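Local coordinates for putative exported protein (Bacteroides fragilis, PDB 4RAA) that is of unknown function but folds as a six-bladed beta-propeller of the YWTD superfamily and is probably exported across the inner membrane, at residues Lys175-Gly180 with Phe232-Ser237. Numbering follows the deposited sequence.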
# COMPACT_ATOMS: atom_id res chain seq x y z
N LYS A 175 -24.69 -12.87 -4.79
CA LYS A 175 -25.35 -11.79 -5.56
C LYS A 175 -25.92 -12.37 -6.86
O LYS A 175 -25.17 -12.64 -7.81
CB LYS A 175 -24.34 -10.68 -5.85
CG LYS A 175 -24.83 -9.51 -6.71
CD LYS A 175 -23.94 -8.27 -6.59
CE LYS A 175 -22.56 -8.47 -7.21
NZ LYS A 175 -21.54 -7.44 -6.89
N GLU A 176 -27.24 -12.56 -6.89
CA GLU A 176 -27.93 -13.16 -8.04
C GLU A 176 -28.10 -12.16 -9.17
O GLU A 176 -27.72 -12.43 -10.31
CB GLU A 176 -29.29 -13.72 -7.64
CG GLU A 176 -29.25 -14.75 -6.52
CD GLU A 176 -30.59 -15.43 -6.28
OE1 GLU A 176 -31.21 -15.93 -7.25
OE2 GLU A 176 -31.01 -15.50 -5.10
N PHE A 177 -28.69 -11.01 -8.85
CA PHE A 177 -28.89 -9.93 -9.83
C PHE A 177 -27.59 -9.14 -9.92
O PHE A 177 -27.17 -8.54 -8.93
CB PHE A 177 -30.04 -9.00 -9.42
CG PHE A 177 -30.24 -7.88 -10.39
CD1 PHE A 177 -30.80 -8.13 -11.65
CD2 PHE A 177 -29.85 -6.59 -10.07
CE1 PHE A 177 -30.97 -7.10 -12.56
CE2 PHE A 177 -30.02 -5.55 -10.98
CZ PHE A 177 -30.58 -5.81 -12.23
N LYS A 178 -26.98 -9.16 -11.11
CA LYS A 178 -25.72 -8.44 -11.37
C LYS A 178 -25.95 -7.32 -12.37
O LYS A 178 -26.57 -7.54 -13.42
CB LYS A 178 -24.64 -9.39 -11.89
CG LYS A 178 -24.21 -10.46 -10.90
CD LYS A 178 -22.92 -11.17 -11.31
CE LYS A 178 -23.03 -11.96 -12.60
NZ LYS A 178 -21.73 -12.60 -12.96
N SER A 179 -25.45 -6.13 -12.03
CA SER A 179 -25.59 -4.94 -12.87
C SER A 179 -24.57 -3.87 -12.52
O SER A 179 -24.00 -3.86 -11.42
CB SER A 179 -27.00 -4.35 -12.72
OG SER A 179 -27.18 -3.16 -13.49
N GLY A 180 -24.36 -2.97 -13.49
CA GLY A 180 -23.53 -1.79 -13.32
C GLY A 180 -24.23 -0.72 -12.52
O GLY A 180 -23.57 0.14 -11.91
N PHE A 232 -38.58 -9.20 -11.85
CA PHE A 232 -38.87 -7.78 -12.10
C PHE A 232 -37.59 -7.00 -12.44
O PHE A 232 -37.61 -6.16 -13.35
CB PHE A 232 -39.57 -7.13 -10.91
CG PHE A 232 -39.90 -5.68 -11.13
CD1 PHE A 232 -38.98 -4.68 -10.80
CD2 PHE A 232 -41.13 -5.32 -11.68
CE1 PHE A 232 -39.28 -3.34 -11.01
CE2 PHE A 232 -41.45 -3.98 -11.88
CZ PHE A 232 -40.52 -2.99 -11.55
N LEU A 233 -36.51 -7.28 -11.70
CA LEU A 233 -35.20 -6.64 -11.92
C LEU A 233 -34.61 -6.98 -13.30
O LEU A 233 -34.27 -6.08 -14.06
CB LEU A 233 -34.20 -7.00 -10.81
CG LEU A 233 -34.47 -6.46 -9.40
CD1 LEU A 233 -33.58 -7.13 -8.38
CD2 LEU A 233 -34.28 -4.95 -9.34
N ASN A 234 -34.53 -8.27 -13.61
CA ASN A 234 -34.00 -8.72 -14.93
C ASN A 234 -34.78 -8.24 -16.16
O ASN A 234 -34.17 -7.95 -17.19
CB ASN A 234 -33.87 -10.25 -14.97
CG ASN A 234 -32.74 -10.77 -14.12
OD1 ASN A 234 -31.62 -10.26 -14.19
ND2 ASN A 234 -33.00 -11.81 -13.34
N LYS A 235 -36.11 -8.15 -16.05
CA LYS A 235 -36.96 -7.67 -17.15
C LYS A 235 -36.74 -6.17 -17.39
O LYS A 235 -36.52 -5.76 -18.53
CB LYS A 235 -38.45 -8.00 -16.88
CG LYS A 235 -39.48 -7.42 -17.88
CD LYS A 235 -39.18 -7.75 -19.34
CE LYS A 235 -40.06 -6.98 -20.33
NZ LYS A 235 -41.48 -7.41 -20.28
N THR A 236 -36.78 -5.38 -16.32
CA THR A 236 -36.57 -3.92 -16.40
C THR A 236 -35.10 -3.47 -16.56
O THR A 236 -34.85 -2.28 -16.71
CB THR A 236 -37.19 -3.21 -15.18
OG1 THR A 236 -36.61 -3.71 -13.97
CG2 THR A 236 -38.70 -3.43 -15.15
N SER A 237 -34.15 -4.41 -16.51
CA SER A 237 -32.72 -4.11 -16.65
C SER A 237 -32.04 -4.78 -17.85
O SER A 237 -30.83 -4.58 -18.03
CB SER A 237 -32.01 -4.57 -15.38
OG SER A 237 -30.67 -4.10 -15.35
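Phe177 lays one face of its ring against Leu233, whose CB sits 3.8 Å from the ring centroid and 19° off the ring normal, a CH-pi contact. The leucine's CD1 continues the overlap toward the root of the ring, 4.0 Å from CG of Phe177. With CG anti to the backbone N (chi1 179°), the phenylalanine extends from its loop to the helix surface, where a flat, wholly apolar group can be covered by Leu233 on its face and bordered by Asn234 and Ser237 at its edge. Its rim meets more polar neighbours. The amide oxygen OD1 of Asn234 lies in the ring plane, 3.4 Å from CD1 of Phe177, an arrangement consistent with a weak attraction between the carbonyl oxygen and the ring-edge hydrogens. Farther round the edge, CB of Ser237 comes within 3.7 Å of Phe177 CZ. Serine is small enough to fit there, and its buried OG is satisfied by the carbonyl of Ser242. Ser179 OG stays 4.1 Å from Ser237 OG and instead bonds with Tyr181 N and Gly240 O. Tyr244 also meets the Phe177 ring, the two planes about 80° apart, and Leu230 adds another apolar neighbour from the same helix. The aromatic thus packs the loop between strands 168-174 and 189-192 against helix 230-237, which follows strand 213-222, within the propeller region.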